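Local coordinates for glycosyltransferase (Rickettsia africae, PDB 7MI0), which probably transfers sugar residues from activated donors to acceptor molecules, as a GT-B type glycosyltransferase of two Rossmann-like domains, at residues 22-27 and 54-59; 134-139 and 167-172; 178-183 and 382-387; 243-248 and 274-279; 309-314 and 367-372. All coordinates share one frame; numbering follows the deposited sequence.

Contact 1 of 5, residues 22-27 and 54-59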
# COMPACT_ATOMS: atom_id res chain seq x y z
N THR A 22 -7.70 24.38 2.72
CA THR A 22 -8.50 23.66 1.74
C THR A 22 -7.56 22.84 0.87
O THR A 22 -6.74 23.39 0.13
CB THR A 22 -9.34 24.62 0.89
OG1 THR A 22 -10.15 25.43 1.76
CG2 THR A 22 -10.26 23.83 -0.04
N ILE A 23 -7.67 21.52 0.97
CA ILE A 23 -6.79 20.60 0.26
C ILE A 23 -7.61 19.89 -0.81
O ILE A 23 -8.55 19.15 -0.49
CB ILE A 23 -6.13 19.59 1.20
CG1 ILE A 23 -5.43 20.32 2.35
CG2 ILE A 23 -5.16 18.71 0.42
CD1 ILE A 23 -4.38 21.31 1.90
N LEU A 24 -7.24 20.10 -2.06
CA LEU A 24 -7.85 19.43 -3.20
C LEU A 24 -6.93 18.30 -3.63
O LEU A 24 -5.78 18.54 -4.02
CB LEU A 24 -8.09 20.42 -4.34
CG LEU A 24 -8.51 19.93 -5.73
CD1 LEU A 24 -9.76 19.09 -5.65
CD2 LEU A 24 -8.74 21.11 -6.65
N GLN A 25 -7.42 17.06 -3.54
CA GLN A 25 -6.67 15.89 -3.99
C GLN A 25 -7.21 15.42 -5.33
O GLN A 25 -8.42 15.36 -5.54
CB GLN A 25 -6.75 14.75 -2.97
CG GLN A 25 -6.26 15.10 -1.57
CD GLN A 25 -6.05 13.87 -0.71
OE1 GLN A 25 -5.08 13.14 -0.89
NE2 GLN A 25 -6.95 13.64 0.24
N VAL A 26 -6.30 15.07 -6.23
CA VAL A 26 -6.65 14.59 -7.57
C VAL A 26 -6.22 13.13 -7.67
O VAL A 26 -5.04 12.82 -7.52
CB VAL A 26 -5.99 15.45 -8.66
CG1 VAL A 26 -6.61 15.15 -10.01
CG2 VAL A 26 -6.12 16.93 -8.33
N VAL A 27 -7.18 12.25 -7.92
CA VAL A 27 -6.95 10.81 -7.97
C VAL A 27 -7.12 10.34 -9.41
O VAL A 27 -8.11 10.69 -10.05
CB VAL A 27 -7.91 10.04 -7.05
CG1 VAL A 27 -7.58 8.56 -7.06
CG2 VAL A 27 -7.84 10.59 -5.65
N ILE A 54 -11.33 18.28 -0.54
CA ILE A 54 -12.05 18.12 -1.80
C ILE A 54 -11.28 17.10 -2.62
O ILE A 54 -10.04 17.10 -2.62
CB ILE A 54 -12.18 19.46 -2.56
CG1 ILE A 54 -12.95 20.49 -1.72
CG2 ILE A 54 -12.88 19.25 -3.90
CD1 ILE A 54 -13.08 21.84 -2.40
N ILE A 55 -12.00 16.22 -3.29
CA ILE A 55 -11.38 15.18 -4.11
C ILE A 55 -11.95 15.25 -5.52
O ILE A 55 -13.16 15.12 -5.71
CB ILE A 55 -11.58 13.78 -3.50
CG1 ILE A 55 -10.79 13.67 -2.20
CG2 ILE A 55 -11.13 12.71 -4.48
CD1 ILE A 55 -11.10 12.42 -1.42
N ILE A 56 -11.08 15.47 -6.49
CA ILE A 56 -11.42 15.32 -7.90
C ILE A 56 -11.01 13.92 -8.34
O ILE A 56 -9.85 13.51 -8.16
CB ILE A 56 -10.73 16.39 -8.76
CG1 ILE A 56 -11.36 17.76 -8.50
CG2 ILE A 56 -10.83 16.05 -10.23
CD1 ILE A 56 -10.70 18.88 -9.27
N SER A 57 -11.96 13.18 -8.90
CA SER A 57 -11.74 11.81 -9.31
C SER A 57 -12.48 11.57 -10.62
O SER A 57 -13.34 12.35 -11.03
CB SER A 57 -12.21 10.82 -8.24
OG SER A 57 -12.42 9.52 -8.77
N VAL A 58 -12.13 10.46 -11.29
CA VAL A 58 -12.87 10.03 -12.47
C VAL A 58 -14.19 9.36 -12.11
O VAL A 58 -14.91 8.92 -13.01
CB VAL A 58 -12.06 9.06 -13.34
CG1 VAL A 58 -10.69 9.66 -13.67
CG2 VAL A 58 -11.91 7.71 -12.64
N GLY A 59 -14.51 9.26 -10.82
CA GLY A 59 -15.73 8.59 -10.41
C GLY A 59 -15.49 7.15 -9.99
O GLY A 59 -14.53 6.86 -9.27
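Leu24 and Ile54 meet as neighbours on adjacent parallel strands, 22-26 and 52-57, the two strands of a beta-alpha-beta unit in the N-terminal Rossmann-like sheet; helix 35-48 makes the crossover. Over the paired segments the strand axes diverge by 18° and approach to 4.6 Å.

Four backbone hydrogen bonds join them in the alternating parallel pattern. Ile23 and Gln25 bracket Ile54, giving Ile54 N to Ile23 O (2.9 Å) and Gln25 N to Ile54 O (2.8 Å). Ile56 is bracketed in the same way by Gln25 O and Val27 N. CA-H...O contacts alternate with these bonds, as from Leu24 CA to Ile54 O at 3.2 Å.

The apolar contacts sort by face. On one lie Leu24, Val26, Ile54 and Ile56; helix 83-100 packs there, with Ile93 and Ile96 on Leu24 and Ile96 also on Ile56. The other carries Gln25 and Ile55, with helix 35-48 against it; there Gln25 NE2 donates a weak hydrogen bond to Thr39 O. Leu24 does most of the bridging: its CG stands anti to the backbone N (chi1 170°), which carries the branch across to the neighbouring strand, where CD1 lies 3.6 Å from Ile54 CG2 and 3.5 Å from Ile56 CG1.

Contact 2 of 5, residues 134-139 and 167-172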
# COMPACT_ATOMS: atom_id res chain seq x y z
N VAL A 134 7.01 3.24 -8.57
CA VAL A 134 8.16 3.48 -9.43
C VAL A 134 7.67 3.45 -10.87
O VAL A 134 7.41 2.39 -11.43
CB VAL A 134 9.27 2.45 -9.19
CG1 VAL A 134 10.40 2.67 -10.17
CG2 VAL A 134 9.76 2.54 -7.75
N TYR A 135 7.51 4.63 -11.47
CA TYR A 135 7.23 4.77 -12.89
C TYR A 135 8.35 5.59 -13.52
O TYR A 135 9.07 6.31 -12.83
CB TYR A 135 5.88 5.45 -13.15
CG TYR A 135 5.10 5.81 -11.91
CD1 TYR A 135 4.32 4.86 -11.25
CD2 TYR A 135 5.12 7.11 -11.41
CE1 TYR A 135 3.60 5.19 -10.11
CE2 TYR A 135 4.39 7.45 -10.27
CZ TYR A 135 3.63 6.49 -9.63
OH TYR A 135 2.90 6.83 -8.50
N ASN A 136 8.50 5.46 -14.83
CA ASN A 136 9.56 6.14 -15.54
C ASN A 136 9.01 7.32 -16.33
O ASN A 136 7.87 7.31 -16.79
CB ASN A 136 10.30 5.20 -16.48
CG ASN A 136 11.79 5.16 -16.20
OD1 ASN A 136 12.23 4.44 -15.31
ND2 ASN A 136 12.56 5.95 -16.95
N ILE A 137 9.84 8.35 -16.45
CA ILE A 137 9.56 9.51 -17.29
C ILE A 137 10.66 9.58 -18.34
O ILE A 137 11.78 9.09 -18.10
CB ILE A 137 9.48 10.79 -16.46
CG1 ILE A 137 10.80 11.01 -15.71
CG2 ILE A 137 8.31 10.73 -15.51
CD1 ILE A 137 10.92 12.36 -15.08
N PRO A 138 10.39 10.15 -19.52
CA PRO A 138 11.42 10.22 -20.56
C PRO A 138 12.67 10.93 -20.06
O PRO A 138 12.60 11.90 -19.30
CB PRO A 138 10.73 11.01 -21.68
CG PRO A 138 9.27 10.81 -21.43
CD PRO A 138 9.10 10.70 -19.96
N ASN A 139 13.83 10.44 -20.50
CA ASN A 139 15.10 11.00 -20.03
C ASN A 139 15.25 12.46 -20.43
O ASN A 139 15.82 13.26 -19.68
CB ASN A 139 16.27 10.16 -20.54
CG ASN A 139 17.21 9.72 -19.43
OD1 ASN A 139 17.68 10.53 -18.64
ND2 ASN A 139 17.47 8.42 -19.37
N LEU A 167 15.70 9.96 -6.87
CA LEU A 167 17.04 10.53 -6.86
C LEU A 167 17.87 10.03 -8.04
O LEU A 167 18.47 10.83 -8.77
CB LEU A 167 17.75 10.20 -5.55
CG LEU A 167 17.39 11.04 -4.32
CD1 LEU A 167 18.24 10.64 -3.13
CD2 LEU A 167 17.56 12.51 -4.61
N GLU A 168 17.92 8.71 -8.24
CA GLU A 168 18.84 8.15 -9.22
C GLU A 168 18.28 8.22 -10.63
O GLU A 168 19.03 8.43 -11.59
CB GLU A 168 19.16 6.69 -8.88
CG GLU A 168 19.43 6.42 -7.40
CD GLU A 168 20.78 6.91 -6.93
OE1 GLU A 168 21.60 7.34 -7.78
OE2 GLU A 168 21.03 6.87 -5.70
N ASN A 169 16.97 8.05 -10.79
CA ASN A 169 16.36 8.03 -12.11
C ASN A 169 15.87 9.41 -12.54
O ASN A 169 16.32 9.94 -13.56
CB ASN A 169 15.21 7.01 -12.13
CG ASN A 169 14.82 6.61 -13.53
OD1 ASN A 169 14.16 7.36 -14.25
ND2 ASN A 169 15.22 5.40 -13.93
N TYR A 170 14.96 10.00 -11.77
CA TYR A 170 14.44 11.32 -12.10
C TYR A 170 15.49 12.42 -11.95
O TYR A 170 15.33 13.49 -12.53
CB TYR A 170 13.24 11.67 -11.22
CG TYR A 170 11.95 10.95 -11.54
CD1 TYR A 170 11.94 9.67 -12.08
CD2 TYR A 170 10.72 11.56 -11.29
CE1 TYR A 170 10.75 9.01 -12.36
CE2 TYR A 170 9.53 10.92 -11.57
CZ TYR A 170 9.55 9.64 -12.10
OH TYR A 170 8.36 9.01 -12.37
N LYS A 171 16.54 12.17 -11.17
CA LYS A 171 17.53 13.19 -10.82
C LYS A 171 16.85 14.42 -10.22
O LYS A 171 17.16 15.57 -10.55
CB LYS A 171 18.40 13.56 -12.03
N ILE A 172 15.88 14.17 -9.32
CA ILE A 172 15.23 15.22 -8.54
C ILE A 172 16.10 15.58 -7.35
O ILE A 172 16.74 14.71 -6.75
CB ILE A 172 13.83 14.75 -8.10
CG1 ILE A 172 12.89 14.66 -9.30
CG2 ILE A 172 13.26 15.66 -7.02
CD1 ILE A 172 11.48 14.21 -8.95
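A tyrosine side chain packed on a loop makes this contact: Tyr170, just beyond helix 160-168, lies against Ile137 and the carbonyl of Tyr135 in the loop between strand 126-131 and helix 139-149. The buried ring is gripped in two ways. Over one face sits Ile137 CD1, in a CH-pi contact 3.9 Å from the ring centroid and only 10° off the normal. Ile137 reaches it with CG1 between its backbone N and carbonyl carbon (chi1 58°), while its other branch, CG2, packs 3.8 Å from Tyr170 CZ.

At the ring edge, Tyr170 OH donates a hydrogen bond of 2.8 Å to Tyr135 O. The hydroxyl approaches from well above the carbonyl plane, 60° out of it. The same oxygen also accepts from His165 NE2, so two donors converge on one backbone atom; the His165 ring also meets that of Tyr170. Farther out, the amides of Asn136 and Asn169 stand almost perpendicular, with Asn136 OD1 3.4 Å from Asn169 ND2.

The arrangement joins a strand-to-helix loop to the turn that ends the helix of the next beta-alpha unit in the N-terminal Rossmann-like domain of this GT-B type protein.

Contact 3 of 5, residues 178-183 and 382-387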
# COMPACT_ATOMS: atom_id res chain seq x y z
N VAL A 178 10.40 14.42 0.33
CA VAL A 178 10.00 14.11 1.70
C VAL A 178 9.42 12.71 1.70
O VAL A 178 8.53 12.40 0.90
CB VAL A 178 8.99 15.14 2.22
CG1 VAL A 178 8.44 14.72 3.56
CG2 VAL A 178 9.62 16.52 2.30
N VAL A 179 9.93 11.85 2.57
CA VAL A 179 9.42 10.49 2.69
C VAL A 179 8.30 10.47 3.73
O VAL A 179 8.48 10.97 4.84
CB VAL A 179 10.53 9.50 3.06
CG1 VAL A 179 10.00 8.07 3.02
CG2 VAL A 179 11.72 9.66 2.14
N ILE A 180 7.16 9.90 3.35
CA ILE A 180 6.04 9.68 4.27
C ILE A 180 5.66 8.21 4.13
O ILE A 180 4.84 7.84 3.28
CB ILE A 180 4.84 10.59 3.97
CG1 ILE A 180 5.27 12.05 3.93
CG2 ILE A 180 3.73 10.38 4.99
CD1 ILE A 180 4.13 13.00 3.66
N GLU A 181 6.25 7.35 4.96
CA GLU A 181 5.99 5.92 4.86
C GLU A 181 4.51 5.62 5.02
O GLU A 181 3.74 6.39 5.60
CB GLU A 181 6.77 5.14 5.93
CG GLU A 181 8.28 5.20 5.82
CD GLU A 181 8.87 6.39 6.56
OE1 GLU A 181 8.18 7.43 6.67
OE2 GLU A 181 10.02 6.28 7.03
N ARG A 182 4.11 4.47 4.49
CA ARG A 182 2.72 4.06 4.56
C ARG A 182 2.38 3.58 5.97
O ARG A 182 3.20 2.95 6.64
CB ARG A 182 2.45 2.96 3.54
CG ARG A 182 2.68 3.41 2.11
CD ARG A 182 1.77 4.56 1.75
NE ARG A 182 2.40 5.86 1.95
CZ ARG A 182 1.78 7.02 1.79
NH1 ARG A 182 0.49 7.08 1.47
NH2 ARG A 182 2.47 8.15 1.94
N GLY A 183 1.17 3.87 6.41
CA GLY A 183 0.73 3.54 7.75
C GLY A 183 -0.37 2.49 7.75
O GLY A 183 -1.12 2.36 6.79
N LEU A 382 -0.78 10.20 8.61
CA LEU A 382 -1.69 11.34 8.46
C LEU A 382 -1.05 12.62 8.97
O LEU A 382 -1.17 13.68 8.34
CB LEU A 382 -3.00 11.06 9.19
CG LEU A 382 -3.82 9.87 8.69
CD1 LEU A 382 -5.15 9.79 9.42
CD2 LEU A 382 -4.03 9.96 7.19
N ARG A 383 -0.33 12.55 10.10
CA ARG A 383 0.29 13.74 10.68
C ARG A 383 1.46 14.23 9.83
O ARG A 383 1.66 15.44 9.68
CB ARG A 383 0.73 13.45 12.12
CG ARG A 383 -0.45 13.21 13.06
CD ARG A 383 -0.04 12.60 14.39
NE ARG A 383 -0.42 13.45 15.52
CZ ARG A 383 0.44 14.18 16.23
NH1 ARG A 383 1.74 14.16 15.98
NH2 ARG A 383 -0.03 14.94 17.21
N LYS A 384 2.24 13.31 9.25
CA LYS A 384 3.29 13.74 8.34
C LYS A 384 2.72 14.44 7.12
O LYS A 384 3.36 15.35 6.57
CB LYS A 384 4.15 12.55 7.92
CG LYS A 384 5.00 11.97 9.04
CD LYS A 384 5.90 10.89 8.49
CE LYS A 384 6.72 10.23 9.57
NZ LYS A 384 7.38 9.01 9.04
N ASN A 385 1.52 14.05 6.68
CA ASN A 385 0.89 14.75 5.57
C ASN A 385 0.52 16.18 5.95
O ASN A 385 0.73 17.11 5.16
CB ASN A 385 -0.36 14.00 5.11
CG ASN A 385 -0.09 13.11 3.93
OD1 ASN A 385 0.05 13.58 2.80
ND2 ASN A 385 -0.01 11.81 4.18
N LEU A 386 -0.04 16.37 7.14
CA LEU A 386 -0.43 17.71 7.56
C LEU A 386 0.79 18.60 7.75
O LEU A 386 0.73 19.80 7.48
CB LEU A 386 -1.24 17.63 8.85
CG LEU A 386 -2.18 18.80 9.13
CD1 LEU A 386 -3.44 18.64 8.31
CD2 LEU A 386 -2.51 18.88 10.61
N GLU A 387 1.91 18.02 8.20
CA GLU A 387 3.13 18.80 8.38
C GLU A 387 3.64 19.36 7.05
O GLU A 387 3.97 20.55 6.94
CB GLU A 387 4.21 17.95 9.05
CG GLU A 387 3.86 17.55 10.46
CD GLU A 387 3.82 18.73 11.42
OE1 GLU A 387 4.88 19.37 11.60
OE2 GLU A 387 2.74 19.01 11.99
O HOH W 1 4.61 7.44 8.24
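Ile180 and Lys384 form the apolar part of the first shell. Ile180 sets out toward the helix, and its CG2 lies 3.7 Å from Lys384 CB. The two side chains run antiparallel alongside one another, and Ile180 CD1 lies 3.8 Å from the backbone oxygen Lys384 O. Ile180 CG2 also touches the amide of Asn385, whose ND2 is 4.1 Å away and donates to Met381 O one turn back in the helix.

Lys384 leaves the helix in an extended chain and brings NZ to Glu181 OE1, a salt bridge of 3.0 Å whose hydrogen bond is weak. Glu181 meets it by bending at chi2 (88°). A water links the same residues a second time, donating to Glu181 O at 3.0 Å and accepting weakly from Lys384 NZ.

These residues join the last strand of the N-terminal sheet to the helix that closes the chain: strand 177-179 runs into the segment leading towards the second domain, while helix 378-393 returns to pack on the first. Such a return of the C-terminal helix is characteristic of GT-B enzymes.

Behind the contact, Arg182 folds back on its own segment. Its NH2 donates to Ile180 O at 2.7 Å, which helps fix the carbonyl next to the contact. Its side chain packs on Met381 and Phe302, and Leu382 lies against Val42 and Tyr45 of helix 35-48.

Contact 4 of 5, residues 243-248 and 274-279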
# COMPACT_ATOMS: atom_id res chain seq x y z
N TYR A 243 -1.26 -25.63 6.88
CA TYR A 243 -2.40 -25.28 6.04
C TYR A 243 -2.20 -23.86 5.54
O TYR A 243 -2.16 -22.92 6.33
CB TYR A 243 -3.72 -25.41 6.80
CG TYR A 243 -4.94 -25.21 5.93
CD1 TYR A 243 -5.21 -26.07 4.87
CD2 TYR A 243 -5.82 -24.17 6.17
CE1 TYR A 243 -6.32 -25.89 4.07
CE2 TYR A 243 -6.94 -23.99 5.38
CZ TYR A 243 -7.19 -24.85 4.33
OH TYR A 243 -8.30 -24.68 3.54
N CYS A 244 -2.08 -23.70 4.22
CA CYS A 244 -1.77 -22.41 3.61
C CYS A 244 -3.00 -21.83 2.93
O CYS A 244 -3.64 -22.51 2.11
CB CYS A 244 -0.63 -22.54 2.60
SG CYS A 244 -0.23 -20.96 1.85
N LEU A 245 -3.31 -20.58 3.24
CA LEU A 245 -4.43 -19.86 2.66
C LEU A 245 -3.92 -18.76 1.74
O LEU A 245 -3.14 -17.90 2.16
CB LEU A 245 -5.31 -19.24 3.75
CG LEU A 245 -6.14 -20.19 4.60
CD1 LEU A 245 -6.60 -19.47 5.85
CD2 LEU A 245 -7.34 -20.70 3.81
N MET A 246 -4.36 -18.79 0.48
CA MET A 246 -4.07 -17.75 -0.50
C MET A 246 -5.34 -16.95 -0.73
O MET A 246 -6.26 -17.42 -1.40
CB MET A 246 -3.56 -18.35 -1.80
CG MET A 246 -2.16 -18.90 -1.72
SD MET A 246 -1.78 -20.00 -3.10
CE MET A 246 -0.01 -20.14 -2.90
N VAL A 247 -5.40 -15.74 -0.16
CA VAL A 247 -6.59 -14.90 -0.24
C VAL A 247 -6.23 -13.62 -0.98
O VAL A 247 -5.23 -12.96 -0.66
CB VAL A 247 -7.18 -14.61 1.15
CG1 VAL A 247 -7.69 -15.89 1.78
CG2 VAL A 247 -6.14 -13.96 2.05
N GLY A 248 -7.05 -13.27 -1.96
CA GLY A 248 -6.82 -12.12 -2.81
C GLY A 248 -7.65 -12.23 -4.07
O GLY A 248 -8.25 -13.27 -4.36
N GLN A 274 -5.14 -23.81 -0.31
CA GLN A 274 -6.40 -23.55 -0.99
C GLN A 274 -6.53 -22.07 -1.30
O GLN A 274 -6.10 -21.21 -0.52
CB GLN A 274 -7.61 -24.03 -0.17
CG GLN A 274 -8.81 -24.40 -1.04
CD GLN A 274 -9.98 -24.95 -0.24
OE1 GLN A 274 -9.84 -25.27 0.94
NE2 GLN A 274 -11.13 -25.06 -0.88
N ILE A 275 -7.13 -21.77 -2.45
CA ILE A 275 -7.21 -20.42 -2.99
C ILE A 275 -8.62 -19.89 -2.77
O ILE A 275 -9.61 -20.59 -3.04
CB ILE A 275 -6.85 -20.41 -4.49
CG1 ILE A 275 -5.48 -21.05 -4.70
CG2 ILE A 275 -6.90 -18.99 -5.05
CD1 ILE A 275 -5.17 -21.40 -6.14
N PHE A 276 -8.72 -18.67 -2.26
CA PHE A 276 -10.00 -18.04 -1.95
C PHE A 276 -10.05 -16.65 -2.56
O PHE A 276 -9.03 -15.96 -2.66
CB PHE A 276 -10.23 -17.96 -0.43
CG PHE A 276 -10.48 -19.29 0.22
CD1 PHE A 276 -9.43 -20.04 0.72
CD2 PHE A 276 -11.77 -19.79 0.32
CE1 PHE A 276 -9.66 -21.27 1.30
CE2 PHE A 276 -12.00 -21.01 0.91
CZ PHE A 276 -10.95 -21.75 1.40
N GLY A 277 -11.25 -16.25 -2.96
CA GLY A 277 -11.48 -14.87 -3.37
C GLY A 277 -11.23 -13.90 -2.23
O GLY A 277 -10.98 -14.27 -1.09
N ASN A 278 -11.30 -12.61 -2.57
CA ASN A 278 -10.87 -11.58 -1.64
C ASN A 278 -11.62 -11.68 -0.32
O ASN A 278 -12.79 -12.09 -0.26
CB ASN A 278 -11.07 -10.19 -2.25
CG ASN A 278 -10.38 -9.10 -1.44
OD1 ASN A 278 -9.51 -9.37 -0.61
ND2 ASN A 278 -10.78 -7.85 -1.68
N ASP A 279 -10.93 -11.32 0.76
CA ASP A 279 -11.45 -11.46 2.11
C ASP A 279 -12.11 -10.17 2.55
O ASP A 279 -11.47 -9.11 2.57
CB ASP A 279 -10.33 -11.84 3.08
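Strands 243-247 and 273-276 run parallel, their paired parts 4.9 Å apart at closest approach and turned by 26°, with backbone hydrogen bonds from Gln274 N to Cys244 O, Met246 N to Gln274 O and Phe276 N to Met246 O. A fourth, from Gly248 N to Phe276 O, is weak at 3.4 Å, where the chains are leaving the sheet. With helix 254-266 they form a beta-alpha-beta unit of the C-terminal Rossmann-like sheet, strand 273-276 being outermost.

Phe276 carries the apolar packing on one face. With its CG beside the backbone N (chi1 -70°), the ring lies back along the neighbouring strand, and Leu245 CD2 comes obliquely to within 3.5 Å of Phe276 CE1. Closer to the backbone, Val247 CG1 packs 4.0 Å from Phe276 CB. Leu285 of helix 282-287 covers Leu245 and Val247. On the other face Met246 SD meets Ile275 CG1 at 4.2 Å, and Val231 of helix 227-235 packs on Met246.

The polar end lies at the start of the strands. Tyr243 OH lies 3.1 Å from Gln274 OE1, near the plane of the tyrosine ring; its hydrogen bond is to Tyr206 O, and the Tyr206 ring meets Phe276 edge-to-face. The chemistry is that of a mainly apolar strand pair held by backbone bonds, in which the hydroxyl of the buried Tyr243 is bonded to a backbone carbonyl beyond the two strands.

Contact 5 of 5, residues 309-314 and 367-372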
# COMPACT_ATOMS: atom_id res chain seq x y z
N GLY A 309 0.60 -7.50 8.72
CA GLY A 309 0.92 -8.69 9.50
C GLY A 309 1.71 -8.37 10.75
O GLY A 309 1.48 -8.97 11.81
N GLN A 310 2.64 -7.42 10.66
CA GLN A 310 3.38 -7.01 11.85
C GLN A 310 2.44 -6.39 12.89
O GLN A 310 2.61 -6.61 14.09
CB GLN A 310 4.47 -6.02 11.47
CG GLN A 310 5.69 -6.65 10.84
CD GLN A 310 6.71 -5.61 10.42
OE1 GLN A 310 6.40 -4.70 9.65
NE2 GLN A 310 7.93 -5.74 10.93
N ALA A 311 1.45 -5.62 12.43
CA ALA A 311 0.48 -5.05 13.37
C ALA A 311 -0.28 -6.13 14.12
O ALA A 311 -0.68 -5.92 15.28
CB ALA A 311 -0.49 -4.14 12.62
N MET A 312 -0.49 -7.29 13.50
CA MET A 312 -1.27 -8.36 14.10
C MET A 312 -0.43 -9.32 14.92
O MET A 312 -0.93 -10.39 15.30
CB MET A 312 -2.03 -9.11 13.01
CG MET A 312 -3.10 -8.28 12.32
SD MET A 312 -4.34 -7.59 13.43
CE MET A 312 -5.09 -9.09 14.07
N LYS A 313 0.83 -8.97 15.21
CA LYS A 313 1.71 -9.77 16.08
C LYS A 313 1.99 -11.15 15.48
O LYS A 313 1.95 -12.17 16.17
CB LYS A 313 1.14 -9.90 17.50
CG LYS A 313 1.11 -8.61 18.32
CD LYS A 313 0.50 -8.83 19.70
CE LYS A 313 0.78 -7.66 20.64
NZ LYS A 313 0.21 -7.85 22.01
N LYS A 314 2.31 -11.18 14.19
CA LYS A 314 2.56 -12.42 13.48
C LYS A 314 4.03 -12.54 13.09
O LYS A 314 4.78 -11.56 13.08
CB LYS A 314 1.69 -12.51 12.22
CG LYS A 314 0.21 -12.41 12.51
CD LYS A 314 -0.22 -13.49 13.49
CE LYS A 314 -1.61 -13.22 14.03
NZ LYS A 314 -2.15 -14.35 14.82
N ALA A 367 7.59 -7.46 19.28
CA ALA A 367 8.40 -6.41 18.67
C ALA A 367 7.82 -5.94 17.35
O ALA A 367 8.00 -4.78 16.98
CB ALA A 367 9.83 -6.91 18.47
N ALA A 368 7.11 -6.82 16.64
CA ALA A 368 6.58 -6.47 15.33
C ALA A 368 5.46 -5.45 15.45
O ALA A 368 5.45 -4.45 14.72
CB ALA A 368 6.10 -7.73 14.61
N ARG A 369 4.50 -5.67 16.35
CA ARG A 369 3.46 -4.67 16.53
C ARG A 369 4.02 -3.40 17.16
O ARG A 369 3.54 -2.30 16.86
CB ARG A 369 2.32 -5.22 17.37
CG ARG A 369 1.22 -4.18 17.59
CD ARG A 369 -0.01 -4.73 18.25
NE ARG A 369 -0.94 -3.65 18.57
CZ ARG A 369 -1.86 -3.20 17.74
NH1 ARG A 369 -2.04 -3.73 16.55
NH2 ARG A 369 -2.63 -2.18 18.12
N HIS A 370 5.03 -3.52 18.03
CA HIS A 370 5.64 -2.34 18.62
C HIS A 370 6.22 -1.43 17.54
O HIS A 370 6.02 -0.21 17.57
CB HIS A 370 6.71 -2.73 19.62
CG HIS A 370 6.17 -3.10 20.97
ND1 HIS A 370 6.59 -4.21 21.67
CD2 HIS A 370 5.24 -2.50 21.75
CE1 HIS A 370 5.95 -4.27 22.82
NE2 HIS A 370 5.12 -3.25 22.89
N THR A 371 6.93 -2.01 16.57
CA THR A 371 7.56 -1.16 15.57
C THR A 371 6.53 -0.51 14.66
O THR A 371 6.76 0.59 14.15
CB THR A 371 8.59 -1.94 14.76
OG1 THR A 371 9.43 -1.02 14.05
CG2 THR A 371 7.92 -2.89 13.77
N VAL A 372 5.38 -1.15 14.46
CA VAL A 372 4.34 -0.54 13.63
C VAL A 372 3.69 0.62 14.37
O VAL A 372 3.37 1.65 13.77
CB VAL A 372 3.32 -1.60 13.20
CG1 VAL A 372 2.15 -0.96 12.46
CG2 VAL A 372 3.98 -2.62 12.30
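Two helices of the C-terminal Rossmann-like domain meet here: the end of helix 304-311, with the turn that follows it, lies against helix 359-375. Arg369 and Ala311 make the polar link. Arg369 NH1 donates to Ala311 O at 2.9 Å with an angle of 164° at the hydrogen, and the oxygen lies in the guanidinium plane. The arginine is extended from CG to NE, its CG anti to the backbone N (chi1 179°), which lays the methylenes along the end of the neighbouring helix; Arg369 CD passes 3.3 Å from Ala311 O.

Beside this bond, the backbones come close where each near pair includes an alanine. The CA atoms of Ala311 and Arg369 are 4.4 Å apart, and Ala368 CB sits 3.9 Å from Gln310 CB. Val372 fills the next place, its CG2 3.5 Å from Gln310 CB and its CG1 4.1 Å from Ala311 CB. On the outer side Lys313 runs beside the arginine, with Lys313 CG 3.7 Å from Arg369 CB.

Helix 304-311 leads into strand 315-319 of the six-stranded parallel sheet, so the contact lies at a helix-to-strand connection of this GT-B domain. Met312 is the first residue to leave the helix.

Several polar ends are held by residues beyond the pair. Arg369 NH1 also donates to Phe189 O, and its NH2 to Cys186 O, tying helix 359-375 to the segment around Cys186 and Phe189, between strand 177-179 and helix 196-205. Gln310 NE2 donates to Thr327 O and Thr333 O, which fixes the amide beside Thr371 and Val372.

Contacts 1, 2 and 3 lie at the N-terminal domain, contact 3 with a helix from the chain's end, and contacts 4 and 5 lie in the C-terminal domain. Contact 1 lies in the seven-stranded sheet that contact 3 also reaches; their centres are 18 Å apart. Contact 2 precedes contact 3 along the chain through helix 160-168 and strand 177-179. Contacts 4 and 5, with centres 22 Å apart, are nested inside the loop closed by contact 3, whose late helix 378-393 follows helix 359-375 of contact 5. Nearest atoms of contacts 3 and 5 are about 6 Å apart. Contact 3 brings the chain's end back to the first domain, as in GT-B enzymes.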